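Local coordinates for protein 2''-aminoglycoside nucleotidyltransferase (Klebsiella pneumoniae, PDB 4WQK) that confers resistance to kanamycin, gentamicin, tobramycin and related aminoglycosides by adenylating their 2''-hydroxyl group in a magnesium-dependent reaction, at residues T5-L9 / I81-L86; A16-L22 / E57-I61; V62-R68 / L78-G82; W126-I130 / A156-L160; I130-Y136 / H149-Y153. One frame throughout, in Å; residues are numbered along the deposited sequence.

Contact 1: T5-L9 / I81-L86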
# COMPACT_ATOMS: atom_id res chain seq x y z
N THR A 5 12.85 -10.69 8.44
CA THR A 5 12.68 -9.48 9.23
C THR A 5 11.42 -8.71 8.87
O THR A 5 10.64 -8.34 9.77
CB THR A 5 13.93 -8.59 9.08
OG1 THR A 5 15.05 -9.31 9.57
CG2 THR A 5 13.81 -7.28 9.88
N GLN A 6 11.15 -8.44 7.58
CA GLN A 6 9.98 -7.63 7.24
C GLN A 6 8.68 -8.37 7.53
O GLN A 6 7.73 -7.75 7.98
CB GLN A 6 9.99 -7.19 5.76
CG GLN A 6 10.97 -6.08 5.50
CD GLN A 6 10.98 -5.68 4.04
OE1 GLN A 6 10.32 -6.30 3.21
NE2 GLN A 6 11.77 -4.66 3.73
N VAL A 7 8.64 -9.67 7.26
CA VAL A 7 7.42 -10.46 7.54
C VAL A 7 7.13 -10.42 9.03
O VAL A 7 5.99 -10.12 9.44
CB VAL A 7 7.54 -11.92 7.06
CG1 VAL A 7 6.40 -12.77 7.64
CG2 VAL A 7 7.49 -11.98 5.53
N THR A 8 8.16 -10.62 9.85
CA THR A 8 7.97 -10.62 11.30
C THR A 8 7.48 -9.24 11.74
O THR A 8 6.55 -9.12 12.56
CB THR A 8 9.26 -11.00 12.02
OG1 THR A 8 9.62 -12.34 11.67
CG2 THR A 8 9.05 -10.92 13.52
N LEU A 9 8.04 -8.17 11.15
CA LEU A 9 7.62 -6.82 11.50
C LEU A 9 6.19 -6.51 11.08
O LEU A 9 5.42 -5.91 11.85
CB LEU A 9 8.60 -5.80 10.90
CG LEU A 9 8.21 -4.35 11.21
CD1 LEU A 9 8.27 -4.07 12.71
CD2 LEU A 9 9.23 -3.45 10.48
N ILE A 81 11.64 1.40 11.97
CA ILE A 81 11.68 0.51 13.13
C ILE A 81 12.88 -0.39 12.89
O ILE A 81 12.89 -1.17 11.95
CB ILE A 81 10.38 -0.31 13.26
CG1 ILE A 81 9.15 0.60 13.35
CG2 ILE A 81 10.47 -1.30 14.45
CD1 ILE A 81 7.83 -0.19 13.33
N GLY A 82 13.92 -0.23 13.71
CA GLY A 82 15.17 -0.91 13.47
C GLY A 82 15.74 -0.50 12.13
O GLY A 82 15.83 0.70 11.84
N ASP A 83 16.05 -1.47 11.29
CA ASP A 83 16.64 -1.21 9.97
C ASP A 83 15.57 -1.10 8.90
O ASP A 83 15.89 -0.96 7.72
CB ASP A 83 17.63 -2.31 9.59
CG ASP A 83 18.87 -2.31 10.44
OD1 ASP A 83 19.35 -1.21 10.81
OD2 ASP A 83 19.39 -3.42 10.73
N GLU A 84 14.29 -1.18 9.29
CA GLU A 84 13.21 -1.19 8.31
C GLU A 84 12.42 0.11 8.22
O GLU A 84 12.25 0.81 9.20
CB GLU A 84 12.24 -2.36 8.58
CG GLU A 84 12.89 -3.75 8.60
CD GLU A 84 13.53 -4.13 7.28
OE1 GLU A 84 13.14 -3.59 6.22
OE2 GLU A 84 14.45 -4.97 7.30
N LEU A 85 11.98 0.39 7.01
CA LEU A 85 11.23 1.60 6.70
C LEU A 85 9.77 1.30 6.45
O LEU A 85 9.43 0.33 5.77
CB LEU A 85 11.83 2.31 5.48
CG LEU A 85 12.75 3.53 5.65
CD1 LEU A 85 13.26 3.70 7.08
CD2 LEU A 85 13.90 3.44 4.67
N LEU A 86 8.91 2.13 7.02
CA LEU A 86 7.48 2.11 6.78
C LEU A 86 7.06 3.36 6.01
O LEU A 86 7.30 4.49 6.47
CB LEU A 86 6.69 2.10 8.09
CG LEU A 86 6.99 1.04 9.13
CD1 LEU A 86 5.94 1.18 10.22
CD2 LEU A 86 6.95 -0.31 8.46

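Contact 2: A16-L22 / E57-I61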
# COMPACT_ATOMS: atom_id res chain seq x y z
N ALA A 16 -0.59 -5.52 16.74
CA ALA A 16 -0.86 -4.37 17.60
C ALA A 16 -2.07 -3.58 17.07
O ALA A 16 -2.87 -3.05 17.87
CB ALA A 16 0.38 -3.49 17.67
N ALA A 17 -2.22 -3.47 15.76
CA ALA A 17 -3.35 -2.74 15.18
C ALA A 17 -4.66 -3.50 15.44
O ALA A 17 -5.65 -2.93 15.84
CB ALA A 17 -3.14 -2.50 13.67
N ASP A 18 -4.65 -4.82 15.28
CA ASP A 18 -5.84 -5.61 15.58
C ASP A 18 -6.29 -5.38 17.04
O ASP A 18 -7.49 -5.30 17.33
CB ASP A 18 -5.59 -7.10 15.35
CG ASP A 18 -5.58 -7.52 13.84
OD1 ASP A 18 -5.81 -6.67 12.95
OD2 ASP A 18 -5.42 -8.77 13.62
N GLU A 19 -5.33 -5.36 17.98
CA GLU A 19 -5.65 -5.23 19.41
C GLU A 19 -6.35 -3.87 19.66
O GLU A 19 -7.24 -3.78 20.53
CB GLU A 19 -4.39 -5.36 20.26
CG GLU A 19 -4.63 -5.21 21.75
CD GLU A 19 -3.47 -5.74 22.59
OE1 GLU A 19 -2.35 -5.91 22.04
OE2 GLU A 19 -3.67 -5.99 23.80
N ARG A 20 -5.97 -2.87 18.88
CA ARG A 20 -6.53 -1.53 18.96
C ARG A 20 -7.77 -1.34 18.06
O ARG A 20 -8.27 -0.19 17.92
CB ARG A 20 -5.45 -0.50 18.57
CG ARG A 20 -4.29 -0.40 19.56
CD ARG A 20 -3.15 0.46 18.97
NE ARG A 20 -2.05 0.71 19.92
CZ ARG A 20 -1.91 1.81 20.66
NH1 ARG A 20 -2.80 2.80 20.59
NH2 ARG A 20 -0.86 1.92 21.47
N ASN A 21 -8.25 -2.42 17.42
CA ASN A 21 -9.35 -2.30 16.46
C ASN A 21 -9.07 -1.25 15.38
O ASN A 21 -10.00 -0.51 14.97
CB ASN A 21 -10.63 -1.98 17.23
CG ASN A 21 -10.86 -2.94 18.35
OD1 ASN A 21 -11.01 -2.55 19.52
ND2 ASN A 21 -10.85 -4.23 18.02
N LEU A 22 -7.82 -1.21 14.92
CA LEU A 22 -7.32 -0.23 13.95
C LEU A 22 -7.07 -0.96 12.65
O LEU A 22 -6.15 -1.78 12.58
CB LEU A 22 -6.03 0.40 14.45
CG LEU A 22 -5.41 1.35 13.44
CD1 LEU A 22 -6.27 2.62 13.37
CD2 LEU A 22 -3.98 1.66 13.90
N GLU A 57 -2.75 6.65 16.60
CA GLU A 57 -2.72 5.27 17.05
C GLU A 57 -1.66 4.50 16.28
O GLU A 57 -0.98 3.65 16.86
CB GLU A 57 -4.09 4.60 16.88
CG GLU A 57 -5.17 5.28 17.75
CD GLU A 57 -6.52 4.63 17.59
OE1 GLU A 57 -6.57 3.39 17.80
OE2 GLU A 57 -7.50 5.35 17.26
N LEU A 58 -1.52 4.79 14.98
CA LEU A 58 -0.42 4.15 14.23
C LEU A 58 0.93 4.63 14.76
O LEU A 58 1.84 3.80 14.94
CB LEU A 58 -0.56 4.41 12.73
CG LEU A 58 0.57 3.83 11.89
CD1 LEU A 58 0.68 2.33 12.06
CD2 LEU A 58 0.35 4.19 10.40
N GLU A 59 1.05 5.91 15.07
CA GLU A 59 2.32 6.40 15.60
C GLU A 59 2.61 5.71 16.95
O GLU A 59 3.75 5.40 17.26
CB GLU A 59 2.32 7.93 15.76
CG GLU A 59 2.32 8.68 14.42
CD GLU A 59 2.61 10.18 14.58
OE1 GLU A 59 3.10 10.62 15.66
OE2 GLU A 59 2.39 10.95 13.63
N ALA A 60 1.57 5.45 17.74
CA ALA A 60 1.78 4.78 19.01
C ALA A 60 2.28 3.34 18.81
O ALA A 60 3.12 2.87 19.59
CB ALA A 60 0.49 4.80 19.86
N ILE A 61 1.77 2.66 17.78
CA ILE A 61 2.25 1.32 17.47
C ILE A 61 3.73 1.38 17.11
O ILE A 61 4.55 0.60 17.64
CB ILE A 61 1.43 0.70 16.34
CG1 ILE A 61 0.02 0.36 16.86
CG2 ILE A 61 2.15 -0.51 15.74
CD1 ILE A 61 -0.94 0.01 15.73
O HOH W 1 -5.52 2.84 20.04

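Contact 3: V62-R68 / L78-G82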
# COMPACT_ATOMS: atom_id res chain seq x y z
N VAL A 62 4.09 2.34 16.26
CA VAL A 62 5.48 2.49 15.85
C VAL A 62 6.39 2.70 17.06
O VAL A 62 7.43 2.05 17.19
CB VAL A 62 5.64 3.68 14.86
CG1 VAL A 62 7.12 4.06 14.65
CG2 VAL A 62 4.94 3.36 13.53
N GLU A 63 6.00 3.61 17.94
CA GLU A 63 6.80 3.90 19.13
C GLU A 63 6.90 2.69 20.05
O GLU A 63 7.95 2.47 20.66
CB GLU A 63 6.21 5.11 19.87
CG GLU A 63 6.35 6.40 19.06
CD GLU A 63 5.50 7.54 19.59
OE1 GLU A 63 5.26 7.59 20.82
OE2 GLU A 63 5.08 8.40 18.77
N MET A 64 5.81 1.95 20.19
CA MET A 64 5.79 0.80 21.09
C MET A 64 6.76 -0.26 20.59
O MET A 64 7.38 -0.98 21.39
CB MET A 64 4.35 0.26 21.18
CG MET A 64 4.14 -0.75 22.26
SD MET A 64 3.30 -2.17 21.64
CE MET A 64 4.73 -2.83 20.84
N LEU A 65 6.92 -0.34 19.28
CA LEU A 65 7.83 -1.29 18.64
C LEU A 65 9.27 -0.77 18.56
O LEU A 65 10.16 -1.42 17.98
CB LEU A 65 7.30 -1.61 17.24
CG LEU A 65 6.05 -2.47 17.21
CD1 LEU A 65 5.62 -2.67 15.78
CD2 LEU A 65 6.31 -3.83 17.86
N GLY A 66 9.51 0.40 19.14
CA GLY A 66 10.85 0.94 19.29
C GLY A 66 11.30 1.82 18.13
O GLY A 66 12.48 2.18 18.03
N GLY A 67 10.36 2.21 17.28
CA GLY A 67 10.68 3.06 16.15
C GLY A 67 10.28 4.51 16.33
O GLY A 67 9.90 4.97 17.42
N ARG A 68 10.34 5.24 15.23
CA ARG A 68 10.09 6.67 15.27
C ARG A 68 9.60 7.15 13.91
O ARG A 68 9.85 6.50 12.89
CB ARG A 68 11.35 7.43 15.68
CG ARG A 68 12.50 7.23 14.72
CD ARG A 68 13.74 8.01 15.16
NE ARG A 68 13.53 9.45 15.15
CZ ARG A 68 13.62 10.22 14.06
NH1 ARG A 68 13.89 9.66 12.88
NH2 ARG A 68 13.41 11.53 14.14
N LEU A 78 7.09 8.80 6.69
CA LEU A 78 8.01 7.64 6.76
C LEU A 78 8.35 7.40 8.21
O LEU A 78 8.58 8.34 8.98
CB LEU A 78 9.31 7.87 5.96
CG LEU A 78 9.12 8.32 4.52
CD1 LEU A 78 10.49 8.61 3.84
CD2 LEU A 78 8.28 7.31 3.74
N ALA A 79 8.31 6.12 8.59
CA ALA A 79 8.77 5.72 9.92
C ALA A 79 9.85 4.67 9.79
O ALA A 79 9.94 3.97 8.77
CB ALA A 79 7.62 5.17 10.73
N GLU A 80 10.72 4.58 10.79
CA GLU A 80 11.69 3.50 10.82
C GLU A 80 11.54 2.71 12.10
O GLU A 80 11.30 3.26 13.16
CB GLU A 80 13.14 4.01 10.68
CG GLU A 80 13.61 4.95 11.75
CD GLU A 80 15.08 5.30 11.60
OE1 GLU A 80 15.48 5.83 10.53
OE2 GLU A 80 15.85 5.03 12.56
N ILE A 81 11.64 1.40 11.97
CA ILE A 81 11.68 0.51 13.13
C ILE A 81 12.88 -0.39 12.89
O ILE A 81 12.89 -1.17 11.95
CB ILE A 81 10.38 -0.31 13.26
CG1 ILE A 81 9.15 0.60 13.35
CG2 ILE A 81 10.47 -1.30 14.45
CD1 ILE A 81 7.83 -0.19 13.33
N GLY A 82 13.92 -0.23 13.71
CA GLY A 82 15.17 -0.91 13.47
C GLY A 82 15.74 -0.50 12.13
O GLY A 82 15.83 0.70 11.84
O HOH W 2 14.18 1.59 15.81

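Contact 4: W126-I130 / A156-L160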
# COMPACT_ATOMS: atom_id res chain seq x y z
N TRP A 126 -6.24 -4.07 -6.20
CA TRP A 126 -5.42 -4.04 -7.40
C TRP A 126 -5.57 -2.71 -8.12
O TRP A 126 -4.55 -2.18 -8.61
CB TRP A 126 -5.79 -5.17 -8.38
CG TRP A 126 -5.38 -6.54 -7.97
CD1 TRP A 126 -6.21 -7.62 -7.77
CD2 TRP A 126 -4.05 -7.03 -7.82
NE1 TRP A 126 -5.46 -8.73 -7.47
CE2 TRP A 126 -4.13 -8.39 -7.50
CE3 TRP A 126 -2.78 -6.45 -7.92
CZ2 TRP A 126 -2.99 -9.19 -7.27
CZ3 TRP A 126 -1.66 -7.23 -7.71
CH2 TRP A 126 -1.77 -8.57 -7.35
N GLU A 127 -6.78 -2.16 -8.20
CA GLU A 127 -6.95 -0.89 -8.93
C GLU A 127 -6.15 0.23 -8.26
O GLU A 127 -5.54 1.05 -8.96
CB GLU A 127 -8.44 -0.55 -9.01
CG GLU A 127 -9.23 -1.47 -9.89
CD GLU A 127 -9.72 -2.79 -9.18
OE1 GLU A 127 -9.30 -3.19 -8.04
OE2 GLU A 127 -10.56 -3.46 -9.80
N ALA A 128 -6.15 0.28 -6.93
CA ALA A 128 -5.36 1.27 -6.21
C ALA A 128 -3.87 1.08 -6.40
O ALA A 128 -3.13 2.06 -6.54
CB ALA A 128 -5.71 1.25 -4.69
N ILE A 129 -3.44 -0.17 -6.37
CA ILE A 129 -2.03 -0.50 -6.58
C ILE A 129 -1.57 -0.01 -7.95
O ILE A 129 -0.54 0.68 -8.12
CB ILE A 129 -1.81 -2.01 -6.42
CG1 ILE A 129 -2.05 -2.41 -4.97
CG2 ILE A 129 -0.42 -2.46 -6.91
CD1 ILE A 129 -2.14 -3.95 -4.78
N ILE A 130 -2.37 -0.31 -8.97
CA ILE A 130 -2.02 0.04 -10.34
C ILE A 130 -2.13 1.56 -10.56
O ILE A 130 -1.27 2.16 -11.23
CB ILE A 130 -2.92 -0.75 -11.31
CG1 ILE A 130 -2.52 -2.21 -11.23
CG2 ILE A 130 -2.79 -0.23 -12.75
CD1 ILE A 130 -3.49 -3.12 -11.88
N ALA A 156 0.97 -7.03 -11.33
CA ALA A 156 -0.33 -6.47 -10.96
C ALA A 156 -1.26 -6.42 -12.18
O ALA A 156 -2.44 -6.78 -12.08
CB ALA A 156 -0.13 -5.08 -10.37
N CYS A 157 -0.74 -6.05 -13.33
CA CYS A 157 -1.62 -6.02 -14.48
C CYS A 157 -2.05 -7.40 -14.95
O CYS A 157 -3.21 -7.55 -15.38
CB CYS A 157 -0.98 -5.29 -15.65
SG CYS A 157 -0.60 -3.53 -15.38
N THR A 158 -1.19 -8.41 -14.86
CA THR A 158 -1.60 -9.77 -15.19
C THR A 158 -2.72 -10.22 -14.22
O THR A 158 -3.68 -10.91 -14.64
CB THR A 158 -0.43 -10.72 -15.10
OG1 THR A 158 0.54 -10.35 -16.08
CG2 THR A 158 -0.83 -12.15 -15.37
N SER A 159 -2.61 -9.81 -12.96
CA SER A 159 -3.58 -10.26 -11.96
C SER A 159 -4.94 -9.58 -12.14
O SER A 159 -5.98 -10.23 -11.96
CB SER A 159 -3.02 -9.99 -10.56
OG SER A 159 -1.78 -10.68 -10.34
N LEU A 160 -4.96 -8.30 -12.47
CA LEU A 160 -6.22 -7.57 -12.68
C LEU A 160 -6.80 -7.86 -14.06
O LEU A 160 -8.02 -7.98 -14.23
CB LEU A 160 -6.00 -6.07 -12.50
CG LEU A 160 -7.34 -5.30 -12.54
CD1 LEU A 160 -8.27 -5.68 -11.41
CD2 LEU A 160 -6.96 -3.81 -12.52

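Contact 5: I130-Y136 / H149-Y153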
# COMPACT_ATOMS: atom_id res chain seq x y z
N ILE A 130 -2.37 -0.31 -8.97
CA ILE A 130 -2.02 0.04 -10.34
C ILE A 130 -2.13 1.56 -10.56
O ILE A 130 -1.27 2.16 -11.23
CB ILE A 130 -2.92 -0.75 -11.31
CG1 ILE A 130 -2.52 -2.21 -11.23
CG2 ILE A 130 -2.79 -0.23 -12.75
CD1 ILE A 130 -3.49 -3.12 -11.88
N TRP A 131 -3.14 2.21 -9.98
CA TRP A 131 -3.29 3.65 -10.06
C TRP A 131 -2.01 4.38 -9.62
O TRP A 131 -1.63 5.37 -10.24
CB TRP A 131 -4.46 4.07 -9.18
CG TRP A 131 -5.00 5.45 -9.33
CD1 TRP A 131 -4.78 6.52 -8.49
CD2 TRP A 131 -5.91 5.91 -10.34
NE1 TRP A 131 -5.51 7.61 -8.91
CE2 TRP A 131 -6.19 7.28 -10.06
CE3 TRP A 131 -6.51 5.33 -11.47
CZ2 TRP A 131 -7.06 8.03 -10.85
CZ3 TRP A 131 -7.35 6.06 -12.24
CH2 TRP A 131 -7.64 7.42 -11.93
N ASP A 132 -1.38 3.91 -8.55
CA ASP A 132 -0.15 4.58 -8.09
C ASP A 132 0.97 4.48 -9.09
O ASP A 132 1.82 5.38 -9.18
CB ASP A 132 0.32 4.00 -6.75
CG ASP A 132 0.00 4.92 -5.60
OD1 ASP A 132 -0.46 6.06 -5.86
OD2 ASP A 132 0.17 4.51 -4.44
N TYR A 133 1.04 3.39 -9.85
CA TYR A 133 2.03 3.32 -10.91
C TYR A 133 1.78 4.37 -12.00
O TYR A 133 2.70 4.82 -12.66
CB TYR A 133 2.08 1.95 -11.58
CG TYR A 133 2.77 0.90 -10.75
CD1 TYR A 133 4.15 0.79 -10.73
CD2 TYR A 133 2.03 0.01 -10.00
CE1 TYR A 133 4.78 -0.20 -9.94
CE2 TYR A 133 2.63 -0.97 -9.22
CZ TYR A 133 3.99 -1.07 -9.20
OH TYR A 133 4.54 -2.06 -8.40
N PHE A 134 0.53 4.77 -12.19
CA PHE A 134 0.25 5.80 -13.17
C PHE A 134 0.85 7.14 -12.76
O PHE A 134 1.40 7.87 -13.59
CB PHE A 134 -1.26 5.94 -13.43
CG PHE A 134 -1.92 4.68 -13.96
CD1 PHE A 134 -1.18 3.72 -14.66
CD2 PHE A 134 -3.28 4.49 -13.78
CE1 PHE A 134 -1.82 2.56 -15.16
CE2 PHE A 134 -3.92 3.34 -14.28
CZ PHE A 134 -3.19 2.40 -14.98
N TYR A 135 0.77 7.46 -11.46
CA TYR A 135 1.47 8.67 -11.00
C TYR A 135 2.98 8.57 -11.22
O TYR A 135 3.62 9.55 -11.64
CB TYR A 135 1.22 8.94 -9.52
CG TYR A 135 -0.19 9.29 -9.13
CD1 TYR A 135 -0.78 10.48 -9.58
CD2 TYR A 135 -0.90 8.46 -8.31
CE1 TYR A 135 -2.09 10.80 -9.18
CE2 TYR A 135 -2.17 8.76 -7.90
CZ TYR A 135 -2.78 9.92 -8.37
OH TYR A 135 -4.08 10.23 -7.95
N TYR A 136 3.53 7.39 -10.93
CA TYR A 136 4.95 7.15 -11.11
C TYR A 136 5.35 7.35 -12.58
O TYR A 136 6.41 7.93 -12.87
CB TYR A 136 5.28 5.74 -10.57
CG TYR A 136 6.75 5.40 -10.60
CD1 TYR A 136 7.71 6.32 -10.20
CD2 TYR A 136 7.18 4.15 -11.03
CE1 TYR A 136 9.06 5.99 -10.22
CE2 TYR A 136 8.53 3.82 -11.06
CZ TYR A 136 9.47 4.75 -10.66
OH TYR A 136 10.82 4.44 -10.69
N HIS A 149 10.37 -2.36 -10.79
CA HIS A 149 9.06 -1.71 -10.82
C HIS A 149 8.30 -2.10 -12.05
O HIS A 149 7.07 -2.27 -12.02
CB HIS A 149 9.21 -0.21 -10.77
CG HIS A 149 9.76 0.27 -9.48
ND1 HIS A 149 9.38 -0.28 -8.27
CD2 HIS A 149 10.66 1.24 -9.19
CE1 HIS A 149 10.02 0.33 -7.29
NE2 HIS A 149 10.81 1.25 -7.82
N ILE A 150 9.05 -2.28 -13.13
CA ILE A 150 8.46 -2.76 -14.35
C ILE A 150 7.87 -4.15 -14.08
O ILE A 150 6.73 -4.43 -14.45
CB ILE A 150 9.52 -2.78 -15.45
CG1 ILE A 150 9.99 -1.36 -15.74
CG2 ILE A 150 8.93 -3.34 -16.74
CD1 ILE A 150 8.96 -0.54 -16.45
N GLU A 151 8.62 -5.00 -13.40
CA GLU A 151 8.14 -6.35 -13.15
C GLU A 151 6.94 -6.38 -12.21
O GLU A 151 6.01 -7.17 -12.43
CB GLU A 151 9.26 -7.23 -12.59
CG GLU A 151 10.36 -7.46 -13.60
CD GLU A 151 11.51 -8.31 -13.08
OE1 GLU A 151 11.64 -8.45 -11.84
OE2 GLU A 151 12.29 -8.83 -13.92
N SER A 152 6.96 -5.56 -11.15
CA SER A 152 5.85 -5.57 -10.20
C SER A 152 4.59 -5.02 -10.88
O SER A 152 3.49 -5.56 -10.69
CB SER A 152 6.19 -4.76 -8.93
OG SER A 152 6.95 -5.52 -8.00
N TYR A 153 4.75 -3.98 -11.71
CA TYR A 153 3.63 -3.46 -12.48
C TYR A 153 3.01 -4.51 -13.38
O TYR A 153 1.78 -4.68 -13.37
CB TYR A 153 4.07 -2.26 -13.33
CG TYR A 153 2.98 -1.67 -14.22
CD1 TYR A 153 1.95 -0.91 -13.67
CD2 TYR A 153 2.97 -1.88 -15.59
CE1 TYR A 153 0.95 -0.36 -14.46
CE2 TYR A 153 1.95 -1.33 -16.39
CZ TYR A 153 0.97 -0.56 -15.82
OH TYR A 153 -0.02 -0.02 -16.61
O HOH W 3 7.18 -1.73 -7.53

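Contact 1: T5-L9 / I81-L86
Gln6 and Leu9, on the first turn of helix 5-19, lie against the type II' turn Ile81 to Glu84 and the strand that leaves it; the axes of segments 5-9 and 84-86 approach to 10.1 Å at 47°. This is helix-on-sheet packing at a beta hairpin of the nucleotidyltransferase fold, in the N-terminal domain. The turn is closed by paired backbone bonds between Ile81 and Glu84, and Gly82 supplies its positive phi. Glu84 reaches across to the helix. Its chain is bent at chi2, which brings the carboxylate up to the first turn, OE2 against Thr5 CG2, while its CB and CG run past Leu9 in the opposite direction, CB at 3.7 Å from Leu9 CD2. Leu9 CD1 rests on Ile81 CG2 and CD1; Leu9 CD2 also has Leu86 CD2 at a looser distance. Strand 46-51 backs this apolar patch through Ile46. Three bonds fix the rotation of the Gln6 amide: OE1 takes one from Trp30 NE1, and NE2 gives one to His43 O and another to Glu84. In this last bond, Gln6 NE2 to Glu84 OE1 (3.0 Å, 165°), the acceptor lies in the amide plane, whereas the donor stands 42° above the carboxylate plane.

Contact 2: A16-L22 / E57-I61
A Schellman motif ends helix 5-19, and the residues on and just after it, Arg20 and Leu22, pack with Ala16 and Ala17 against helix 55-64. Leu22 N returns to Ala17 O and Asn21 N to Asp18 O, Asn21 taking the positive phi. The chain thereby turns so that Leu22 comes to helix 55-64 from beyond the last turn of helix 5-19. Ile61 is the side chain that all four meet. Its CD1 lies over the backbone of Ala17, 3.7 Å from Ala17 CA, and also touches Leu22 CD2, while CG2 and CG1 both lean on Ala16 CB. Two helices of the N-terminal domain are joined here with small alanines on one side, which lets Ile61 come close to the backbone. Arg20 lies along the partly exposed margin of the contact. Extended from CG to NE, it slides past Ile61 in the opposite direction, with NE 3.7 Å from Ile61 CG1, and carries its guanidinium to Ala60, where Arg20 NH2 is 3.6 Å from Ala60 CB. Glu57 O stands over one face of that group, toward its rim. The charged ends of Arg20 and Glu57 are bridged by a water, which accepts from Arg20 NH1 at 2.8 Å and donates to Glu57 OE1. Glu57 OE2 forms a salt bridge with Arg54, whose guanidinium also bonds to the carbonyl oxygens of Arg20 and Asn21.

Contact 3: V62-R68 / L78-G82
Val62, in the last part of helix 55-64, sets its CG1 between two residues of strand 76-81, at 4.1 Å from Ala79 CB and slightly farther from Ile81 CG1. Leu65 follows one turn later, its CD1 crossing Ile81 CD1 at an angle, and its carbonyl oxygen lies 3.5 Å from Ile81 CG2. Ile81 is thus gripped on both its branches as the helix ends. The ending is a Schellman motif: Gly66 takes positive phi, Gly66 N bonds to Glu63 O, and Gly67 N bonds back to Val62 O. Gly66 O also reaches the 78-82 segment through a water that donates to it and accepts from Gly82 N. Gly67, having no side chain, passes very close to the strand, its CA 3.1 Å from Glu80 O and 4.0 Å from Ile81 CG1. Arg68 then opens a new strand as an antiparallel hydrogen-bonded pair with Glu80. Arg68 N to Glu80 O and Glu80 N to Arg68 O are both 3.0 Å, with the donors nearly in line with the carbonyls. On the same face of the sheet, and with CG between backbone N and carbonyl carbon in both (chi1 61° in each), the two side chains run side by side in the same direction, touching at CG, while their charged ends stay apart. The helix-to-strand connection thus leads straight into hairpin 68-73/76-81, with strand 84-93 on the other side of strand 76-81 and helix 5-19 meeting Leu65 through Ile13.

Contact 4: W126-I130 / A156-L160
Trp126, at the start of helix 126-139, reaches across to the last turn of helix 147-160, which runs back past it; the axes of segments 126-130 and 156-160 approach to 10.0 Å at 150°. Its CB touches Leu160 CD1 at 3.9 Å. From there CG stands anti to the carbonyl carbon (chi1 -72°), and the indole is carried along the partner helix toward Ala156 and Ser159. Trp126 CE2 is 3.6 Å from Ser159 CB and CZ2 closer still, at 3.4 Å. Along one side of the six-membered ring CE3 and CZ3 rest on Ala156, CZ3 at 3.6 Å from its CA; along the other, CZ2 and CH2 lie beneath Ser159. The serine methylene makes a CH-pi contact over the face, CB standing 3.7 Å from the centroid and 23° off the normal. The hydroxyl, bonded to Leu155 O, also lies against CZ2 and CH2. One turn on, Ile130 lies beside Ala156: CG1 packs against the alanine CB, and Ile130 CD1 goes on to Leu160 CD2 at 3.6 Å. The second leucine branch, CD1, passes the carboxylate of Glu127, whose chain bends at chi2 to come round from the far side of its helix. This is antiparallel helix packing within the C-terminal domain. Helix 162-176 closes on Ile130, Cys157 and Leu160 through Val165, while helix 28-36 of the N-terminal domain brings Ile32 and a cation-pi partner, Arg35, to Trp126, and Leu36 to Ser159.

Contact 5: I130-Y136 / H149-Y153
Tyr133 and Tyr153 slide past each other in opposite directions. The planes stand 64° apart with centroids at 5.3 Å, an offset edge-to-face pair in which Tyr153 offers its edge and Tyr133 its face. The same face also receives Tyr153 CB, a CH-pi contact 13° off the normal. Tyr153 CG lies anti to the backbone N, which sends the ring across the gap to helix 126-139, where Tyr153 CD1 comes within 3.5 Å of Tyr133 CG. Farther out it crosses Phe134 at about a right angle, and Tyr153 OH meets the phenyl edge in its plane, 3.5 Å from Phe134 CE1. Ile130 CG2 adds a contact to Tyr153 CE1. Tyr133 points the other way, and its hydroxyl ends 3.2 Å from Ser152 CB. A water spans the gap from this hydroxyl, 2.8 Å from Tyr133 OH and 2.7 Å from His149 ND1. The imidazole is turned steeply to Tyr136, with planes 83° apart and Tyr136 OH 3.5 Å from His149 CD2; Trp145 stacks on Tyr136. Ser152 OG bonds to Arg41, and Ile32 of helix 28-36 touches Tyr133, so the N-terminal domain reaches this surface too. Here two antiparallel helices of the C-terminal domain are joined by a cluster of aromatic rings, and its His149 end probably lies toward the interdomain cleft where kanamycin binds, the His149 side chain about 7 Å from a bound magnesium ion.

In the fold
From the N terminus, helix 5-19 enters two contacts. Contact 1 closes the long loop from its first turn to the hairpin at 81-86, and within that loop contact 2 joins the end of the same helix to helix 55-64. That helix leads directly into contact 3, which closes a short hairpin and finishes on Ile81 and Gly82, residues it shares with contact 1. In the N-terminal domain contacts 1 and 3 tie the helices to the sheet, and contact 2 ties them to each other. Both later contacts, in the C-terminal domain, open after contacts 1 to 3 have closed. They share Ile130 and the pair of helices 126-139 and 147-160; contact 5 lies within the loop of contact 4.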